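Local coordinates for malonyl Coa-acyl carrier protein transacylase (Vibrio cholerae, PDB 3HJV), which probably transfers the malonyl group from coenzyme A to the acyl carrier protein, supplying the extender unit for fatty acid synthesis, at residues A39-V44 with Q114-V119. Residues are numbered along the deposited sequence; the frame is centred on the assembly and turned at random.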
ATOM      1  N   ALA A  39     -18.019  -4.903 -12.720  1.00 12.30           N
ATOM      2  CA  ALA A  39     -18.337  -4.878 -14.150  1.00 12.60           C
ATOM      3  C   ALA A  39     -19.018  -3.537 -14.527  1.00 13.37           C
ATOM      4  O   ALA A  39     -18.740  -2.952 -15.582  1.00 13.82           O
ATOM      5  CB  ALA A  39     -19.219  -6.106 -14.521  1.00 13.08           C
ATOM      6  N   GLU A  40     -19.914  -3.060 -13.669  1.00 13.22           N
ATOM      7  CA  GLU A  40     -20.554  -1.745 -13.852  1.00 13.38           C
ATOM      8  C   GLU A  40     -19.506  -0.640 -13.852  1.00 13.41           C
ATOM      9  O   GLU A  40     -19.548   0.227 -14.696  1.00 12.63           O
ATOM     10  CB  GLU A  40     -21.606  -1.471 -12.778  1.00 13.83           C
ATOM     11  CG  GLU A  40     -22.825  -2.324 -12.924  1.00 17.93           C
ATOM     12  CD  GLU A  40     -23.778  -2.268 -11.734  1.00 23.60           C
ATOM     13  OE1 GLU A  40     -23.516  -1.606 -10.704  1.00 22.88           O
ATOM     14  OE2 GLU A  40     -24.815  -2.955 -11.839  1.00 30.76           O
ATOM     15  N   ALA A  41     -18.537  -0.693 -12.931  1.00 13.13           N
ATOM     16  CA  ALA A  41     -17.451   0.278 -12.927  1.00 13.21           C
ATOM     17  C   ALA A  41     -16.645   0.226 -14.219  1.00 13.36           C
ATOM     18  O   ALA A  41     -16.274   1.247 -14.799  1.00 13.01           O
ATOM     19  CB  ALA A  41     -16.532   0.054 -11.708  1.00 13.22           C
ATOM     20  N   SER A  42     -16.326  -0.980 -14.649  1.00 13.18           N
ATOM     21  CA  SER A  42     -15.546  -1.180 -15.865  1.00 13.93           C
ATOM     22  C   SER A  42     -16.217  -0.595 -17.123  1.00 14.39           C
ATOM     23  O   SER A  42     -15.524  -0.086 -18.011  1.00 14.40           O
ATOM     24  CB  SER A  42     -15.267  -2.662 -16.061  1.00 13.32           C
ATOM     25  OG  SER A  42     -14.459  -3.171 -15.019  1.00 13.33           O
ATOM     26  N   GLU A  43     -17.537  -0.715 -17.191  0.70 14.62           N
ATOM     27  CA  GLU A  43     -18.330  -0.135 -18.281  0.70 15.42           C
ATOM     28  C   GLU A  43     -18.029   1.362 -18.394  0.70 15.75           C
ATOM     29  O   GLU A  43     -17.785   1.877 -19.485  0.70 16.62           O
ATOM     30  CB  GLU A  43     -19.824  -0.382 -18.007  0.70 15.56           C
ATOM     31  CG  GLU A  43     -20.200  -1.857 -18.159  0.70 18.24           C
ATOM     32  CD  GLU A  43     -21.497  -2.306 -17.462  0.70 22.36           C
ATOM     33  OE1 GLU A  43     -22.371  -1.482 -17.102  0.70 24.09           O
ATOM     34  OE2 GLU A  43     -21.641  -3.540 -17.289  0.70 25.49           O
ATOM     35  N   VAL A  44     -17.992   2.039 -17.252  1.00 15.46           N
ATOM     36  CA  VAL A  44     -17.766   3.481 -17.167  1.00 16.89           C
ATOM     37  C   VAL A  44     -16.320   3.874 -17.463  1.00 16.29           C
ATOM     38  O   VAL A  44     -16.054   4.886 -18.108  1.00 16.60           O
ATOM     39  CB  VAL A  44     -18.069   4.004 -15.705  1.00 18.02           C
ATOM     40  CG1 VAL A  44     -17.655   5.471 -15.562  1.00 20.49           C
ATOM     41  CG2 VAL A  44     -19.535   3.805 -15.326  1.00 20.38           C
ATOM     42  N   GLN A 114     -22.186   6.927 -12.070  1.00 14.11           N
ATOM     43  CA  GLN A 114     -21.773   8.348 -12.107  1.00 15.00           C
ATOM     44  C   GLN A 114     -20.651   8.643 -11.096  1.00 13.81           C
ATOM     45  O   GLN A 114     -19.698   9.391 -11.423  1.00 14.42           O
ATOM     46  CB  GLN A 114     -22.973   9.277 -11.910  1.00 15.38           C
ATOM     47  CG  GLN A 114     -23.881   9.263 -13.139  1.00 17.69           C
ATOM     48  CD  GLN A 114     -25.006  10.273 -13.075  1.00 22.36           C
ATOM     49  OE1 GLN A 114     -25.525  10.562 -12.004  1.00 23.61           O
ATOM     50  NE2 GLN A 114     -25.378  10.840 -14.236  1.00 23.79           N
ATOM     51  N   ALA A 115     -20.737   8.024  -9.915  1.00 13.51           N
ATOM     52  CA  ALA A 115     -19.707   8.182  -8.863  1.00 12.97           C
ATOM     53  C   ALA A 115     -18.363   7.644  -9.314  1.00 12.85           C
ATOM     54  O   ALA A 115     -17.322   8.198  -8.981  1.00 12.26           O
ATOM     55  CB  ALA A 115     -20.124   7.516  -7.550  1.00 12.85           C
ATOM     56  N   ILE A 116     -18.377   6.516 -10.006  1.00 12.72           N
ATOM     57  CA  ILE A 116     -17.128   5.932 -10.524  1.00 12.93           C
ATOM     58  C   ILE A 116     -16.437   6.923 -11.466  1.00 13.50           C
ATOM     59  O   ILE A 116     -15.226   7.129 -11.359  1.00 12.60           O
ATOM     60  CB  ILE A 116     -17.375   4.581 -11.218  1.00 11.26           C
ATOM     61  CG1 ILE A 116     -17.635   3.471 -10.197  1.00 10.83           C
ATOM     62  CG2 ILE A 116     -16.186   4.193 -12.094  1.00 12.33           C
ATOM     63  CD1 ILE A 116     -16.388   2.971  -9.366  1.00 12.73           C
ATOM     64  N   LYS A 117     -17.199   7.517 -12.387  0.50 13.76           N
ATOM     65  CA  LYS A 117     -16.666   8.531 -13.311  0.50 14.26           C
ATOM     66  C   LYS A 117     -16.123   9.723 -12.539  0.50 13.84           C
ATOM     67  O   LYS A 117     -15.036  10.217 -12.821  0.50 13.80           O
ATOM     68  CB  LYS A 117     -17.755   9.052 -14.257  0.50 15.12           C
ATOM     69  CG  LYS A 117     -17.849   8.387 -15.617  0.50 17.61           C
ATOM     70  CD  LYS A 117     -18.798   9.204 -16.514  0.50 19.33           C
ATOM     71  CE  LYS A 117     -18.826   8.766 -17.974  0.50 20.02           C
ATOM     72  NZ  LYS A 117     -19.320   7.398 -18.172  0.50 20.51           N
ATOM     73  N   LEU A 118     -16.895  10.155 -11.551  1.00 13.44           N
ATOM     74  CA  LEU A 118     -16.557  11.299 -10.746  1.00 13.12           C
ATOM     75  C   LEU A 118     -15.253  11.128 -10.022  1.00 12.36           C
ATOM     76  O   LEU A 118     -14.412  12.037 -10.045  1.00 12.71           O
ATOM     77  CB  LEU A 118     -17.690  11.541  -9.740  1.00 14.12           C
ATOM     78  CG  LEU A 118     -17.571  12.705  -8.777  1.00 13.59           C
ATOM     79  CD1 LEU A 118     -17.267  14.000  -9.517  1.00 16.24           C
ATOM     80  CD2 LEU A 118     -18.870  12.815  -7.921  1.00 16.32           C
ATOM     81  N   VAL A 119     -15.061   9.977  -9.347  1.00 12.18           N
ATOM     82  CA  VAL A 119     -13.818   9.780  -8.579  1.00 11.49           C
ATOM     83  C   VAL A 119     -12.601   9.549  -9.495  1.00 12.47           C
ATOM     84  O   VAL A 119     -11.483   9.910  -9.154  1.00 12.61           O
ATOM     85  CB  VAL A 119     -13.930   8.720  -7.450  1.00 11.97           C
ATOM     86  CG1 VAL A 119     -15.052   9.119  -6.441  1.00 12.43           C
ATOM     87  CG2 VAL A 119     -14.160   7.304  -7.996  1.00 12.49           C
TER
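Ser-42, whose CB points away from segment 114-119, has its OG gripped by two backbone groups, Phe-38 O and Leu-49 N, while Ala-41 and Val-44 meet Ile-116 across the contact. The bond to Leu-49 links the last turn of helix 32-45 to the start of helix 49-55. The contact itself is apolar, with no hydrogen bond across it. Ile-116 carries it with both branches. With chi1 at -75°, its CG1 lies anti to the carbonyl carbon and its CG2 anti to the backbone N, which separates the two branches. Ile-116 CD1, at the end of the first branch, meets Ala-41 CB at 3.7 Å. Ile-116 CG1 also lies 3.9 Å from Ala-41 CB. The other branch serves Val-44: Ile-116 CG2 is 4.0 Å from Val-44 CG1. The exposed Lys-117 passes obliquely by Val-44; how close their carbons come in the model is doubtful. The axes of segments 39-44 and 114-119 come within 9.1 Å and cross at -55°. Glu-40 forms a salt bridge with Arg-80 of helix 64-84, and Val-44 also touches Lys-113 of helix 112-128. This is structural packing of helix 32-45 on helix 112-128 within the acyl transferase domain. Ile-116 also touches Leu-72 of helix 64-84, and Leu-118 and Val-119 pack helix 112-128 against helix 98-106.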